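Local coordinates for protein oligopeptide ABC transporter OppAIV (Borrelia burgdorferi B31, PDB 4GL8) that probably binds oligopeptides and delivers them to an ABC transporter for uptake, at residues 37-42 against 405-410; 47-52 against 125-130; 262-267 against 500-505. One frame throughout, in Å; residues are numbered along the deposited sequence.

Contact 1. Residues 37-42 against 405-410; sequences GSEPAT and NEEWST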
loop_
_atom_site.group_PDB
_atom_site.type_symbol
_atom_site.label_atom_id
_atom_site.label_comp_id
_atom_site.label_asym_id
_atom_site.label_seq_id
_atom_site.Cartn_x
_atom_site.Cartn_y
_atom_site.Cartn_z
ATOM N N GLY A 37 -10.719 -7.112 -6.901
ATOM C CA GLY A 37 -10.054 -8.369 -6.554
ATOM C C GLY A 37 -10.231 -8.919 -5.138
ATOM O O GLY A 37 -9.825 -10.050 -4.875
ATOM N N SER A 38 -10.824 -8.147 -4.230
ATOM C CA SER A 38 -11.043 -8.622 -2.874
ATOM C C SER A 38 -11.944 -7.653 -2.124
ATOM O O SER A 38 -12.025 -6.473 -2.462
ATOM C CB SER A 38 -9.704 -8.762 -2.137
ATOM O OG SER A 38 -9.077 -10.009 -2.398
ATOM N N GLU A 39 -12.627 -8.183 -1.119
ATOM C CA GLU A 39 -13.513 -7.429 -0.251
ATOM C C GLU A 39 -12.645 -6.609 0.683
ATOM O O GLU A 39 -11.753 -7.162 1.326
ATOM C CB GLU A 39 -14.395 -8.391 0.555
ATOM C CG GLU A 39 -15.163 -7.789 1.752
ATOM C CD GLU A 39 -16.503 -7.159 1.400
ATOM O OE1 GLU A 39 -16.769 -6.955 0.200
ATOM O OE2 GLU A 39 -17.302 -6.879 2.322
ATOM N N PRO A 40 -12.897 -5.293 0.760
ATOM C CA PRO A 40 -12.154 -4.471 1.712
ATOM C C PRO A 40 -12.502 -4.856 3.142
ATOM O O PRO A 40 -13.597 -5.364 3.397
ATOM C CB PRO A 40 -12.642 -3.051 1.419
ATOM C CG PRO A 40 -14.023 -3.247 0.925
ATOM C CD PRO A 40 -13.942 -4.509 0.079
ATOM N N ALA A 41 -11.558 -4.604 4.043
ATOM C CA ALA A 41 -11.670 -4.939 5.473
ATOM C C ALA A 41 -12.257 -3.777 6.232
ATOM O O ALA A 41 -12.816 -3.967 7.279
ATOM C CB ALA A 41 -10.293 -5.271 6.055
ATOM N N THR A 42 -12.111 -2.571 5.712
ATOM C CA THR A 42 -12.602 -1.378 6.368
ATOM C C THR A 42 -12.614 -0.271 5.332
ATOM O O THR A 42 -11.736 -0.209 4.478
ATOM C CB THR A 42 -11.717 -0.966 7.600
ATOM O OG1 THR A 42 -11.945 0.404 7.940
ATOM C CG2 THR A 42 -10.226 -1.088 7.302
ATOM N N ASN A 405 -4.362 -20.714 2.041
ATOM C CA ASN A 405 -4.948 -19.428 1.676
ATOM C C ASN A 405 -5.801 -18.827 2.798
ATOM O O ASN A 405 -6.399 -19.545 3.604
ATOM C CB ASN A 405 -5.781 -19.543 0.405
ATOM C CG ASN A 405 -7.067 -20.287 0.635
ATOM O OD1 ASN A 405 -7.050 -21.472 0.867
ATOM N ND2 ASN A 405 -8.179 -19.578 0.622
ATOM N N GLU A 406 -5.831 -17.499 2.832
ATOM C CA GLU A 406 -6.730 -16.762 3.712
ATOM C C GLU A 406 -7.450 -15.663 2.934
ATOM O O GLU A 406 -6.892 -15.051 2.031
ATOM C CB GLU A 406 -5.942 -16.156 4.891
ATOM C CG GLU A 406 -5.433 -17.175 5.903
ATOM C CD GLU A 406 -4.702 -16.558 7.086
ATOM O OE1 GLU A 406 -4.161 -15.426 7.015
ATOM O OE2 GLU A 406 -4.658 -17.225 8.134
ATOM N N GLU A 407 -8.702 -15.439 3.288
ATOM C CA GLU A 407 -9.461 -14.331 2.765
ATOM C C GLU A 407 -8.751 -13.031 3.192
ATOM O O GLU A 407 -8.123 -12.976 4.250
ATOM C CB GLU A 407 -10.900 -14.367 3.307
ATOM C CG GLU A 407 -11.892 -13.430 2.608
ATOM C CD GLU A 407 -11.901 -11.986 3.133
ATOM O OE1 GLU A 407 -11.595 -11.736 4.333
ATOM O OE2 GLU A 407 -12.223 -11.066 2.336
ATOM N N TRP A 408 -8.898 -12.009 2.363
ATOM C CA TRP A 408 -8.169 -10.770 2.446
ATOM C C TRP A 408 -8.095 -10.185 3.859
ATOM O O TRP A 408 -7.007 -9.882 4.311
ATOM C CB TRP A 408 -8.771 -9.757 1.467
ATOM C CG TRP A 408 -7.969 -8.408 1.311
ATOM C CD1 TRP A 408 -8.449 -7.156 1.508
ATOM C CD2 TRP A 408 -6.613 -8.244 0.862
ATOM N NE1 TRP A 408 -7.493 -6.228 1.242
ATOM C CE2 TRP A 408 -6.349 -6.860 0.842
ATOM C CE3 TRP A 408 -5.588 -9.137 0.510
ATOM C CZ2 TRP A 408 -5.106 -6.332 0.477
ATOM C CZ3 TRP A 408 -4.375 -8.637 0.161
ATOM C CH2 TRP A 408 -4.135 -7.220 0.134
ATOM N N SER A 409 -9.220 -10.060 4.561
ATOM C CA SER A 409 -9.215 -9.522 5.938
ATOM C C SER A 409 -8.436 -10.362 6.899
ATOM O O SER A 409 -7.740 -9.833 7.746
ATOM C CB SER A 409 -10.639 -9.353 6.494
ATOM O OG SER A 409 -11.262 -8.226 5.891
ATOM N N THR A 410 -8.590 -11.668 6.810
ATOM C CA THR A 410 -7.856 -12.580 7.675
ATOM C C THR A 410 -6.369 -12.513 7.338
ATOM O O THR A 410 -5.538 -12.551 8.216
ATOM C CB THR A 410 -8.396 -14.022 7.522
ATOM O OG1 THR A 410 -9.780 -14.058 7.916
ATOM C CG2 THR A 410 -7.591 -15.064 8.401
HETATM O O HOH W 1 -12.122 -8.670 3.350
HETATM O O HOH W 2 -12.379 -10.966 -0.226
#
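A water-mediated loop-to-helix contact sets Glu39 and Ala41 against Glu407 and Ser409, where the loop between strand 31-35 and helix 51-57 meets the start of helix 408-417. No direct hydrogen bond spans the two segments. One water instead donates to Glu39 O and to Glu407 OE2, each at 2.6 Å, and accepts from Ser409 OG at 2.7 Å. A second water accepts from Glu39 N and donates to the same Glu407 OE2, so both backbone polar atoms of Glu39 are served. The other carboxylate oxygen, Glu407 OE1, caps the helix: Ser409 N reaches it over 2.9 Å from 55° above the carboxylate plane. A bend at chi2 (-85°) curls the Glu407 chain so that one carboxylate performs both tasks. Direct packing centres on Trp408. Ser38 CB lies over its five-membered ring, 4.3 Å from the centroid, as a CH-pi contact, and Glu39 O faces Trp408 CD1 at the ring edge, 3.3 Å away. On the more exposed side Ala41 CB presses tightly on Ser409 OG at 3.1 Å. Glu39 turns its own carboxylate away to a salt bridge with Arg214. Trp408 NE1 probably hydrogen-bonds to Asp50 OD2, and the ring packs on the bound peptide's backbone. Loop and helix start probably belong to different lobes, consistent with the closed, liganded state of an OppA-type binding protein.

Contact 2. Residues 47-52 against 125-130; sequences LINDTV and GSSFVN
Asn49 and Ser127 both carry their outer group between the backbone N and the carbonyl carbon, at chi1 56° and 72°, and these torsions turn the amide and the hydroxyl toward each other. They meet where the loop leading into helix 51-57 passes the capped turn before helix 129-135, beside the peptide site of this solute-binding fold. Asn49 ND2 donates to Ser127 OG over 3.0 Å; the N-H...O angle of 155° makes the bond fairly straight, although the oxygen lies slightly out of the amide plane. Ser127 is held in a type I turn from Ser126 to Val129, in which Ser126 OG accepts from Phe128 N and is itself bonded to Gln46 O. The ring of Phe128 turns an edge to the loop: its CE2 lies 3.8 Å from Asn49 CA, and its CD2 is equally far from Ile48 O, a carbonyl that also receives Gln180 NE2. His179 meets the same ring edge-to-face. The backbones of Asn49 and Thr51 hydrogen-bond to the bound peptide, against which Phe128 also packs, so the contact joins two parts of the pocket wall. At the outer end Leu47 extends CD2 alongside the backbone of Ser126, 4.0 Å from its CA. Close by, a water bridges the segments, donating to Leu47 O and accepting from Ser127 N, both at 2.8 Å.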
loop_
_atom_site.group_PDB
_atom_site.type_symbol
_atom_site.label_atom_id
_atom_site.label_comp_id
_atom_site.label_asym_id
_atom_site.label_seq_id
_atom_site.Cartn_x
_atom_site.Cartn_y
_atom_site.Cartn_z
ATOM N N LEU A 47 -7.978 3.665 9.450
ATOM C CA LEU A 47 -7.709 2.275 9.811
ATOM C C LEU A 47 -7.244 1.453 8.608
ATOM O O LEU A 47 -6.740 0.378 8.784
ATOM C CB LEU A 47 -8.958 1.612 10.409
ATOM C CG LEU A 47 -9.628 2.290 11.607
ATOM C CD1 LEU A 47 -10.898 1.556 12.027
ATOM C CD2 LEU A 47 -8.696 2.391 12.813
ATOM N N ILE A 48 -7.443 1.927 7.390
ATOM C CA ILE A 48 -7.061 1.147 6.191
ATOM C C ILE A 48 -5.559 1.037 6.090
ATOM O O ILE A 48 -4.876 2.045 6.187
ATOM C CB ILE A 48 -7.583 1.822 4.895
ATOM C CG1 ILE A 48 -9.083 1.622 4.766
ATOM C CG2 ILE A 48 -6.920 1.239 3.656
ATOM C CD1 ILE A 48 -9.737 2.673 3.908
ATOM N N ASN A 49 -5.048 -0.165 5.852
ATOM C CA ASN A 49 -3.618 -0.343 5.630
ATOM C C ASN A 49 -3.319 -1.142 4.387
ATOM O O ASN A 49 -2.221 -1.673 4.246
ATOM C CB ASN A 49 -2.961 -1.003 6.838
ATOM C CG ASN A 49 -3.599 -2.338 7.197
ATOM O OD1 ASN A 49 -4.265 -2.985 6.365
ATOM N ND2 ASN A 49 -3.421 -2.748 8.465
ATOM N N ASP A 50 -4.278 -1.172 3.471
ATOM C CA ASP A 50 -4.296 -2.138 2.357
ATOM C C ASP A 50 -4.753 -1.451 1.080
ATOM O O ASP A 50 -5.471 -0.460 1.157
ATOM C CB ASP A 50 -5.213 -3.310 2.696
ATOM C CG ASP A 50 -6.655 -2.964 2.545
ATOM O OD1 ASP A 50 -7.240 -2.411 3.496
ATOM O OD2 ASP A 50 -7.205 -3.254 1.475
ATOM N N THR A 51 -4.302 -1.939 -0.075
ATOM C CA THR A 51 -4.576 -1.255 -1.352
ATOM C C THR A 51 -6.032 -1.332 -1.843
ATOM O O THR A 51 -6.438 -0.506 -2.666
ATOM C CB THR A 51 -3.692 -1.778 -2.521
ATOM O OG1 THR A 51 -3.827 -3.194 -2.611
ATOM C CG2 THR A 51 -2.251 -1.455 -2.258
ATOM N N VAL A 52 -6.806 -2.297 -1.360
ATOM C CA VAL A 52 -8.192 -2.389 -1.761
ATOM C C VAL A 52 -9.030 -1.315 -1.071
ATOM O O VAL A 52 -9.706 -0.509 -1.722
ATOM C CB VAL A 52 -8.774 -3.784 -1.511
ATOM C CG1 VAL A 52 -10.194 -3.834 -2.047
ATOM C CG2 VAL A 52 -7.918 -4.818 -2.213
ATOM N N GLY A 125 -6.752 2.622 17.572
ATOM C CA GLY A 125 -6.047 1.421 17.139
ATOM C C GLY A 125 -5.621 1.449 15.677
ATOM O O GLY A 125 -5.563 0.413 15.039
ATOM N N SER A 126 -5.334 2.630 15.137
ATOM C CA SER A 126 -4.843 2.719 13.757
ATOM C C SER A 126 -3.475 2.050 13.664
ATOM O O SER A 126 -2.556 2.439 14.375
ATOM C CB SER A 126 -4.726 4.170 13.288
ATOM O OG SER A 126 -4.036 4.209 12.015
ATOM N N SER A 127 -3.339 1.068 12.771
ATOM C CA SER A 127 -2.073 0.356 12.631
ATOM C C SER A 127 -1.019 1.187 11.855
ATOM O O SER A 127 0.132 0.762 11.727
ATOM C CB SER A 127 -2.309 -0.979 11.918
ATOM O OG SER A 127 -2.599 -0.748 10.536
ATOM N N PHE A 128 -1.418 2.348 11.331
ATOM C CA PHE A 128 -0.528 3.227 10.531
ATOM C C PHE A 128 -0.114 4.474 11.259
ATOM O O PHE A 128 0.629 5.306 10.725
ATOM C CB PHE A 128 -1.197 3.645 9.197
ATOM C CG PHE A 128 -0.510 3.095 7.968
ATOM C CD1 PHE A 128 0.870 3.305 7.761
ATOM C CD2 PHE A 128 -1.227 2.405 6.997
ATOM C CE1 PHE A 128 1.503 2.803 6.623
ATOM C CE2 PHE A 128 -0.599 1.909 5.870
ATOM C CZ PHE A 128 0.760 2.114 5.675
ATOM N N VAL A 129 -0.571 4.603 12.495
ATOM C CA VAL A 129 -0.277 5.775 13.310
ATOM C C VAL A 129 1.220 6.155 13.343
ATOM O O VAL A 129 1.554 7.332 13.509
ATOM C CB VAL A 129 -0.828 5.581 14.744
ATOM C CG1 VAL A 129 0.044 4.618 15.563
ATOM C CG2 VAL A 129 -0.968 6.930 15.433
ATOM N N ASN A 130 2.116 5.186 13.202
ATOM C CA ASN A 130 3.567 5.506 13.191
ATOM C C ASN A 130 4.017 6.428 12.074
ATOM O O ASN A 130 4.954 7.203 12.234
ATOM C CB ASN A 130 4.415 4.244 13.179
ATOM C CG ASN A 130 4.539 3.653 14.549
ATOM O OD1 ASN A 130 4.113 4.264 15.537
ATOM N ND2 ASN A 130 5.148 2.499 14.640
HETATM O O HOH W 3 -5.378 -0.099 11.163
#

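Contact 3. Residues 262-267 against 500-505; sequences IFKNVP and SSYLFR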
loop_
_atom_site.group_PDB
_atom_site.type_symbol
_atom_site.label_atom_id
_atom_site.label_comp_id
_atom_site.label_asym_id
_atom_site.label_seq_id
_atom_site.Cartn_x
_atom_site.Cartn_y
_atom_site.Cartn_z
ATOM N N ILE A 262 -11.224 -4.644 -15.157
ATOM C CA ILE A 262 -10.658 -5.515 -14.144
ATOM C C ILE A 262 -9.266 -4.976 -13.794
ATOM O O ILE A 262 -8.376 -4.938 -14.644
ATOM C CB ILE A 262 -10.549 -6.973 -14.641
ATOM C CG1 ILE A 262 -11.920 -7.533 -14.980
ATOM C CG2 ILE A 262 -9.959 -7.870 -13.569
ATOM C CD1 ILE A 262 -11.894 -8.946 -15.532
ATOM N N PHE A 263 -9.068 -4.562 -12.548
ATOM C CA PHE A 263 -7.780 -4.004 -12.126
ATOM C C PHE A 263 -6.991 -5.100 -11.442
ATOM O O PHE A 263 -7.425 -5.649 -10.445
ATOM C CB PHE A 263 -7.983 -2.807 -11.180
ATOM C CG PHE A 263 -8.437 -1.533 -11.867
ATOM C CD1 PHE A 263 -8.794 -1.510 -13.227
ATOM C CD2 PHE A 263 -8.529 -0.345 -11.138
ATOM C CE1 PHE A 263 -9.189 -0.329 -13.836
ATOM C CE2 PHE A 263 -8.925 0.834 -11.746
ATOM C CZ PHE A 263 -9.265 0.846 -13.094
ATOM N N LYS A 264 -5.857 -5.455 -12.032
ATOM C CA LYS A 264 -4.880 -6.357 -11.407
ATOM C C LYS A 264 -5.319 -7.830 -11.401
ATOM O O LYS A 264 -4.514 -8.704 -11.730
ATOM C CB LYS A 264 -4.513 -5.894 -9.977
ATOM C CG LYS A 264 -3.786 -4.557 -9.902
ATOM C CD LYS A 264 -3.689 -4.017 -8.466
ATOM C CE LYS A 264 -2.740 -4.820 -7.573
ATOM N NZ LYS A 264 -1.316 -4.349 -7.611
ATOM N N ASN A 265 -6.587 -8.096 -11.081
ATOM C CA ASN A 265 -7.083 -9.463 -10.881
ATOM C C ASN A 265 -7.406 -10.202 -12.192
ATOM O O ASN A 265 -8.512 -10.718 -12.364
ATOM C CB ASN A 265 -8.336 -9.427 -9.974
ATOM C CG ASN A 265 -8.817 -10.818 -9.553
ATOM O OD1 ASN A 265 -8.004 -11.706 -9.281
ATOM N ND2 ASN A 265 -10.148 -11.013 -9.501
ATOM N N VAL A 266 -6.448 -10.252 -13.108
ATOM C CA VAL A 266 -6.629 -10.952 -14.391
ATOM C C VAL A 266 -6.239 -12.438 -14.304
ATOM O O VAL A 266 -5.542 -12.842 -13.388
ATOM C CB VAL A 266 -5.823 -10.287 -15.507
ATOM C CG1 VAL A 266 -6.242 -8.836 -15.638
ATOM C CG2 VAL A 266 -4.319 -10.403 -15.247
ATOM N N PRO A 267 -6.715 -13.266 -15.241
ATOM C CA PRO A 267 -6.340 -14.679 -15.135
ATOM C C PRO A 267 -4.867 -14.881 -15.472
ATOM O O PRO A 267 -4.471 -14.661 -16.632
ATOM C CB PRO A 267 -7.236 -15.368 -16.162
ATOM C CG PRO A 267 -8.375 -14.442 -16.315
ATOM C CD PRO A 267 -7.787 -13.067 -16.212
ATOM N N SER A 500 1.693 -4.378 -12.715
ATOM C CA SER A 500 0.297 -4.783 -12.636
ATOM C C SER A 500 -0.380 -4.794 -14.001
ATOM O O SER A 500 -0.029 -4.041 -14.885
ATOM C CB SER A 500 -0.455 -3.846 -11.713
ATOM O OG SER A 500 -0.252 -4.222 -10.361
ATOM N N SER A 501 -1.399 -5.627 -14.127
ATOM C CA SER A 501 -2.111 -5.827 -15.383
ATOM C C SER A 501 -3.536 -5.299 -15.239
ATOM O O SER A 501 -4.092 -5.330 -14.154
ATOM C CB SER A 501 -2.129 -7.319 -15.721
ATOM O OG SER A 501 -0.922 -7.727 -16.345
ATOM N N TYR A 502 -4.109 -4.764 -16.315
ATOM C CA TYR A 502 -5.489 -4.248 -16.266
ATOM C C TYR A 502 -6.237 -4.518 -17.556
ATOM O O TYR A 502 -5.622 -4.556 -18.647
ATOM C CB TYR A 502 -5.516 -2.730 -16.043
ATOM C CG TYR A 502 -4.598 -2.213 -14.974
ATOM C CD1 TYR A 502 -5.099 -1.818 -13.721
ATOM C CD2 TYR A 502 -3.228 -2.091 -15.212
ATOM C CE1 TYR A 502 -4.258 -1.343 -12.742
ATOM C CE2 TYR A 502 -2.380 -1.615 -14.232
ATOM C CZ TYR A 502 -2.896 -1.242 -13.001
ATOM O OH TYR A 502 -2.049 -0.760 -12.030
ATOM N N LEU A 503 -7.556 -4.698 -17.431
ATOM C CA LEU A 503 -8.462 -4.670 -18.583
ATOM C C LEU A 503 -9.397 -3.504 -18.373
ATOM O O LEU A 503 -9.931 -3.326 -17.285
ATOM C CB LEU A 503 -9.271 -5.973 -18.726
ATOM C CG LEU A 503 -8.453 -7.234 -19.041
ATOM C CD1 LEU A 503 -9.272 -8.492 -18.778
ATOM C CD2 LEU A 503 -7.959 -7.221 -20.477
ATOM N N PHE A 504 -9.617 -2.729 -19.428
ATOM C CA PHE A 504 -10.449 -1.520 -19.373
ATOM C C PHE A 504 -11.061 -1.326 -20.758
ATOM O O PHE A 504 -10.356 -1.345 -21.757
ATOM C CB PHE A 504 -9.569 -0.339 -18.963
ATOM C CG PHE A 504 -10.251 1.002 -18.990
ATOM C CD1 PHE A 504 -11.039 1.430 -17.920
ATOM C CD2 PHE A 504 -10.036 1.872 -20.036
ATOM C CE1 PHE A 504 -11.639 2.685 -17.933
ATOM C CE2 PHE A 504 -10.640 3.127 -20.060
ATOM C CZ PHE A 504 -11.440 3.538 -19.005
ATOM N N ARG A 505 -12.379 -1.160 -20.789
ATOM C CA ARG A 505 -13.148 -1.036 -22.018
ATOM C C ARG A 505 -12.962 0.353 -22.637
ATOM O O ARG A 505 -13.823 1.240 -22.506
ATOM C CB ARG A 505 -14.628 -1.335 -21.723
ATOM C CG ARG A 505 -14.912 -2.822 -21.459
ATOM C CD ARG A 505 -14.790 -3.678 -22.722
ATOM N NE ARG A 505 -15.646 -3.197 -23.827
ATOM C CZ ARG A 505 -16.943 -3.481 -23.991
ATOM N NH1 ARG A 505 -17.612 -4.276 -23.148
ATOM N NH2 ARG A 505 -17.596 -2.940 -25.001
#
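Ile262 and Leu503 face each other as an antiparallel hydrogen-bonded pair joining strand 261-263 to strand 492-504: Ile262 N reaches Leu503 O at 2.8 Å and Leu503 N returns to Ile262 O at 2.9 Å. Lys264 N, just past the short strand, adds a third backbone bond to Ser501 O. Phe263 and Tyr502 form the adjacent non-hydrogen-bonded pair, and their rings meet T-shaped, the edge of Tyr502 toward the face of Phe263, with planes at 82° and centroids 5.5 Å apart. On the other face Ile262 and Leu503 lie side by side, CD1 to CD1. An inverse gamma turn centred on Asn265 then brings Val266 back, its CG2 3.8 Å from Ser501 CB. Lys264 bends at chi3 and chi4 (70° and 89°), carrying NZ to Ser500 OG at 3.0 Å. Farther out, Trp512 stacks on Phe263 and meets Tyr502 edge-to-face, while Glu518 accepts from Tyr502 OH and makes a long, weak ion pair with Lys264 NZ. The contact thus couples a buried apolar and aromatic pairing to a polar margin, where the nearby carboxylate would be expected to balance the lysine's charge.

How the contacts relate
Contact 3 is the most buried of the three and the only one built as strand pairing, with direct backbone bonds and aromatic packing. Contacts 1 and 2 are partly buried loop-to-helix-start junctions: in contact 1 waters alone make the polar links, beside a helix cap, while contact 2 adds a direct side-chain bond to its water bridge and capped turn. These two adjoin, their centres 14 Å apart: Thr42 O packs on Ile48 CG1 and Ser38 O on Val52 CG1, and both reach the bound peptide. Contact 1 meets contact 3 where Gly37 CA touches Asn265 ND2, just beyond strand 31-35, which runs parallel to strand 261-263. Contacts 2 and 3 do not touch.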